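Local coordinates for protein titin (Homo sapiens, PDB 2J8H) that acts as a giant elastic protein of muscle, with this A-band tandem of two immunoglobulin domains forming a rigid unit, at residues Gly49-Ile54 against Asp71-Val76; Ile145-Asn148 against Gln152-Val155. All blocks are in the same frame, centred on the assembly; numbering follows the deposited sequence.

Interaction 1 (Gly49-Ile54 against Asp71-Val76); sequences GLKYRI and DDDATV
Lys51 and Asp73 form a salt bridge across one end of the first immunoglobulin I-set domain, joining the loop residue just ahead of strand 52-57 to the turn that leads into strand 76-83. That turn is a tyrosine corner: the hydroxyl of Tyr77 is hydrogen-bonded to the carbonyl of Asp73. In the tight part the side chains approach from opposite directions, and Lys51 NZ donates to Asp73 OD2 over 2.8 Å, on the syn side of the carboxylate but 29° out of its plane. NZ also bonds the carbonyl of Ala67, OD2 is held by the backbone amide of Thr70, and Lys51 CE lies 3.2 Å from Asp73 OD1. Were Asp73 an alanine, the lysine charge would probably lose its carboxylate mate, and the Thr70 amide its acceptor. The other side is looser, since Tyr52 OH stops 4.2 Å short of Asp73 OD1 and a water fills the step, donating to OD1 and hydrogen-bonding OH at 2.6 Å. Ring and carboxylate planes stand 80° apart. With CG anti to the backbone N (chi1 -175°) and a bend at chi2, the Lys51 chain passes with CG 3.7 Å above the centre of the Tyr52 ring.

Interaction 2 (Ile145-Asn148 against Gln152-Val155); sequences IDNN and QVIV
Asn147 reaches across to the strand and takes the backbone N-H of Val153 on its side-chain carbonyl, OD1 to N 2.6 Å. The bond is short and almost straight, 175° at the hydrogen, and the donor lies nearly in line with the C=O bond. At the other end of the amide, ND2 donates to a water at 3.3 Å, and that water donates to Val153 O, so one asparagine holds both the N-H and the carbonyl of Val153. Gln152, its CG anti to the backbone N (chi1 179°), bends at chi2 and folds back beside this amide, the two planes only 25° apart; NE2 lies 3.3 Å from Asn147 OD1 at an angle too poor for a hydrogen bond, and instead donates to Val153 O at 3.1 Å, from above the carbonyl plane. Here the chain crosses between the two sheets of the immunoglobulin sandwich, leaving strand 144-145 and entering strand 152-155. Beneath the polar layer the methyls Ile145 CG2 and Val153 CG2 meet at 4.3 Å, both residues packing on Trp138 and Leu162. Farther out, Asn148 OD1 accepts the backbone amides of His150 and Tyr151, while Gln152 and Ile154 pair through their backbones with Val163 and Ser161 of strand 159-163.

How the interactions relate
Interactions 1 and 2 belong to successive immunoglobulin domains, on opposite sides of the centre of the chain, with their own centres 37 Å apart and their nearest atoms about 14 Å apart. Each involves a strand entered by a similar run of residues, Tyr52-Ile54 in the first domain and Tyr151-Val153 in the second, which suggests that the two strands, though not the contacts, are equivalent: interaction 1 reaches to a turn later in the domain, interaction 2 back to the loop preceding its strand. Their surroundings differ: strand 52-57 is continued at Ile54 by a parallel strand of the second subunit, with Arg53 packing on Leu104 of that subunit, whereas no other chain of the assembly reaches segments 145-148 and 152-155.

Interaction 1 (Gly49-Ile54 against Asp71-Val76)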
loop_
_atom_site.group_PDB
_atom_site.type_symbol
_atom_site.label_atom_id
_atom_site.label_comp_id
_atom_site.label_asym_id
_atom_site.label_seq_id
_atom_site.Cartn_x
_atom_site.Cartn_y
_atom_site.Cartn_z
ATOM N N GLY A 49 -3.700 -13.345 14.236
ATOM C CA GLY A 49 -2.403 -13.059 13.681
ATOM C C GLY A 49 -2.460 -12.289 12.379
ATOM O O GLY A 49 -1.447 -11.830 11.897
ATOM N N LEU A 50 -3.640 -12.196 11.785
ATOM C CA LEU A 50 -3.835 -11.626 10.459
ATOM C C LEU A 50 -4.658 -10.350 10.638
ATOM O O LEU A 50 -4.091 -9.254 10.812
ATOM C CB LEU A 50 -4.554 -12.652 9.598
ATOM C CG LEU A 50 -3.755 -13.963 9.410
ATOM C CD1 LEU A 50 -4.716 -15.142 9.266
ATOM C CD2 LEU A 50 -2.828 -13.866 8.213
ATOM N N LYS A 51 -5.975 -10.492 10.710
ATOM C CA LYS A 51 -6.847 -9.335 10.913
ATOM C C LYS A 51 -6.574 -8.687 12.248
ATOM O O LYS A 51 -6.580 -7.468 12.344
ATOM C CB LYS A 51 -8.320 -9.738 10.872
ATOM C CG LYS A 51 -9.307 -8.562 10.958
ATOM C CD LYS A 51 -9.114 -7.581 9.789
ATOM C CE LYS A 51 -10.093 -6.383 9.834
ATOM N NZ LYS A 51 -9.784 -5.468 8.711
ATOM N N TYR A 52 -6.357 -9.513 13.283
ATOM C CA TYR A 52 -6.197 -9.024 14.654
ATOM C C TYR A 52 -4.942 -9.570 15.289
ATOM O O TYR A 52 -4.740 -10.781 15.307
ATOM C CB TYR A 52 -7.366 -9.463 15.525
ATOM C CG TYR A 52 -8.706 -8.953 15.096
ATOM C CD1 TYR A 52 -9.675 -9.825 14.620
ATOM C CD2 TYR A 52 -9.027 -7.599 15.190
ATOM C CE1 TYR A 52 -10.927 -9.374 14.243
ATOM C CE2 TYR A 52 -10.291 -7.129 14.803
ATOM C CZ TYR A 52 -11.234 -8.023 14.339
ATOM O OH TYR A 52 -12.482 -7.598 13.926
ATOM N N ARG A 53 -4.118 -8.672 15.821
ATOM C CA ARG A 53 -2.934 -9.039 16.581
ATOM C C ARG A 53 -2.999 -8.322 17.904
ATOM O O ARG A 53 -3.279 -7.131 17.949
ATOM C CB ARG A 53 -1.666 -8.595 15.855
ATOM C CG ARG A 53 -1.258 -9.447 14.720
ATOM C CD ARG A 53 -0.066 -8.840 14.003
ATOM N NE ARG A 53 -0.524 -7.824 13.077
ATOM C CZ ARG A 53 0.229 -6.829 12.593
ATOM N NH1 ARG A 53 1.506 -6.694 12.963
ATOM N NH2 ARG A 53 -0.308 -5.959 11.717
ATOM N N ILE A 54 -2.744 -9.039 18.980
ATOM C CA ILE A 54 -2.801 -8.478 20.316
ATOM C C ILE A 54 -1.401 -8.545 20.847
ATOM O O ILE A 54 -0.714 -9.552 20.689
ATOM C CB ILE A 54 -3.743 -9.265 21.209
ATOM C CG1 ILE A 54 -5.171 -9.001 20.769
ATOM C CG2 ILE A 54 -3.525 -8.881 22.712
ATOM C CD1 ILE A 54 -6.198 -9.894 21.394
ATOM N N ASP A 71 -14.751 -0.239 6.437
ATOM C CA ASP A 71 -15.873 0.333 7.163
ATOM C C ASP A 71 -16.458 -0.687 8.157
ATOM O O ASP A 71 -17.039 -0.302 9.178
ATOM C CB ASP A 71 -16.932 0.886 6.199
ATOM C CG ASP A 71 -18.065 1.595 6.933
ATOM O OD1 ASP A 71 -17.788 2.535 7.730
ATOM O OD2 ASP A 71 -19.233 1.189 6.720
ATOM N N ASP A 72 -16.266 -1.983 7.895
ATOM C CA ASP A 72 -16.728 -3.013 8.826
ATOM C C ASP A 72 -16.022 -2.936 10.184
ATOM O O ASP A 72 -16.549 -3.374 11.194
ATOM C CB ASP A 72 -16.564 -4.421 8.234
ATOM C CG ASP A 72 -17.064 -5.520 9.190
ATOM O OD1 ASP A 72 -18.301 -5.694 9.318
ATOM O OD2 ASP A 72 -16.225 -6.187 9.848
ATOM N N ASP A 73 -14.819 -2.370 10.205
ATOM C CA ASP A 73 -14.082 -2.217 11.429
ATOM C C ASP A 73 -14.416 -0.933 12.166
ATOM O O ASP A 73 -13.950 -0.741 13.264
ATOM C CB ASP A 73 -12.592 -2.265 11.122
ATOM C CG ASP A 73 -12.205 -3.545 10.439
ATOM O OD1 ASP A 73 -12.543 -4.623 10.997
ATOM O OD2 ASP A 73 -11.605 -3.469 9.349
ATOM N N ALA A 74 -15.205 -0.064 11.555
ATOM C CA ALA A 74 -15.498 1.244 12.110
ATOM C C ALA A 74 -16.609 1.090 13.123
ATOM O O ALA A 74 -17.788 1.162 12.793
ATOM C CB ALA A 74 -15.906 2.217 11.009
ATOM N N THR A 75 -16.237 0.848 14.363
ATOM C CA THR A 75 -17.236 0.648 15.406
ATOM C C THR A 75 -16.572 0.900 16.747
ATOM O O THR A 75 -15.467 1.445 16.803
ATOM C CB THR A 75 -17.873 -0.778 15.320
ATOM O OG1 THR A 75 -18.967 -0.864 16.240
ATOM C CG2 THR A 75 -16.848 -1.873 15.622
ATOM N N VAL A 76 -17.235 0.515 17.824
ATOM C CA VAL A 76 -16.701 0.699 19.165
ATOM C C VAL A 76 -16.000 -0.567 19.644
ATOM O O VAL A 76 -16.442 -1.683 19.371
ATOM C CB VAL A 76 -17.807 1.110 20.166
ATOM C CG1 VAL A 76 -18.767 -0.044 20.406
ATOM C CG2 VAL A 76 -17.193 1.552 21.479
HETATM O O HOH W 1 -12.931 -5.079 13.401
#

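Interaction 2 (Ile145-Asn148 against Gln152-Val155)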
loop_
_atom_site.group_PDB
_atom_site.type_symbol
_atom_site.label_atom_id
_atom_site.label_comp_id
_atom_site.label_asym_id
_atom_site.label_seq_id
_atom_site.Cartn_x
_atom_site.Cartn_y
_atom_site.Cartn_z
ATOM N N ILE A 145 -28.511 17.562 -12.930
ATOM C CA ILE A 145 -29.723 16.786 -12.967
ATOM C C ILE A 145 -30.166 16.558 -11.557
ATOM O O ILE A 145 -29.428 16.046 -10.711
ATOM C CB ILE A 145 -29.526 15.392 -13.598
ATOM C CG1 ILE A 145 -29.144 15.512 -15.077
ATOM C CG2 ILE A 145 -30.794 14.538 -13.386
ATOM C CD1 ILE A 145 -28.696 14.193 -15.710
ATOM N N ASP A 146 -31.390 16.925 -11.287
ATOM C CA ASP A 146 -32.065 16.268 -10.209
ATOM C C ASP A 146 -33.310 15.557 -10.772
ATOM O O ASP A 146 -33.611 15.588 -11.994
ATOM C CB ASP A 146 -32.385 17.247 -9.071
ATOM C CG ASP A 146 -33.213 18.427 -9.515
ATOM O OD1 ASP A 146 -33.763 18.433 -10.647
ATOM O OD2 ASP A 146 -33.306 19.369 -8.710
ATOM N N ASN A 147 -34.004 14.891 -9.865
ATOM C CA ASN A 147 -35.350 14.403 -10.138
ATOM C C ASN A 147 -36.238 15.490 -10.722
ATOM O O ASN A 147 -36.317 16.575 -10.185
ATOM C CB ASN A 147 -35.922 13.843 -8.838
ATOM C CG ASN A 147 -35.028 12.752 -8.266
ATOM O OD1 ASN A 147 -34.461 11.968 -9.019
ATOM N ND2 ASN A 147 -34.863 12.731 -6.936
ATOM N N ASN A 148 -36.845 15.184 -11.863
ATOM C CA ASN A 148 -37.906 15.988 -12.469
ATOM C C ASN A 148 -38.852 15.029 -13.197
ATOM O O ASN A 148 -38.884 13.848 -12.865
ATOM C CB ASN A 148 -37.268 16.985 -13.438
ATOM C CG ASN A 148 -36.250 16.326 -14.374
ATOM O OD1 ASN A 148 -36.349 15.140 -14.691
ATOM N ND2 ASN A 148 -35.270 17.112 -14.818
ATOM N N GLN A 152 -34.933 10.062 -13.059
ATOM C CA GLN A 152 -34.994 9.703 -11.649
ATOM C C GLN A 152 -33.599 9.358 -11.174
ATOM O O GLN A 152 -32.928 8.521 -11.780
ATOM C CB GLN A 152 -35.941 8.520 -11.397
ATOM C CG GLN A 152 -36.028 8.083 -9.935
ATOM C CD GLN A 152 -36.640 9.116 -9.039
ATOM O OE1 GLN A 152 -37.683 9.703 -9.358
ATOM N NE2 GLN A 152 -36.029 9.327 -7.879
ATOM N N VAL A 153 -33.161 10.001 -10.095
ATOM C CA VAL A 153 -31.912 9.613 -9.450
ATOM C C VAL A 153 -32.165 8.705 -8.241
ATOM O O VAL A 153 -32.954 9.034 -7.365
ATOM C CB VAL A 153 -31.120 10.843 -8.987
ATOM C CG1 VAL A 153 -29.862 10.402 -8.260
ATOM C CG2 VAL A 153 -30.768 11.706 -10.192
ATOM N N ILE A 154 -31.464 7.576 -8.195
ATOM C CA ILE A 154 -31.488 6.687 -7.040
ATOM C C ILE A 154 -30.130 6.804 -6.362
ATOM O O ILE A 154 -29.110 6.768 -7.023
ATOM C CB ILE A 154 -31.733 5.240 -7.464
ATOM C CG1 ILE A 154 -33.150 5.099 -8.029
ATOM C CG2 ILE A 154 -31.490 4.277 -6.303
ATOM C CD1 ILE A 154 -33.474 3.723 -8.617
ATOM N N VAL A 155 -30.121 7.003 -5.055
ATOM C CA VAL A 155 -28.889 6.892 -4.275
ATOM C C VAL A 155 -29.111 5.945 -3.099
ATOM O O VAL A 155 -30.046 6.111 -2.317
ATOM C CB VAL A 155 -28.420 8.251 -3.740
ATOM C CG1 VAL A 155 -27.049 8.115 -3.100
ATOM C CG2 VAL A 155 -28.391 9.297 -4.856
HETATM O O HOH W 2 -32.680 10.842 -5.379
#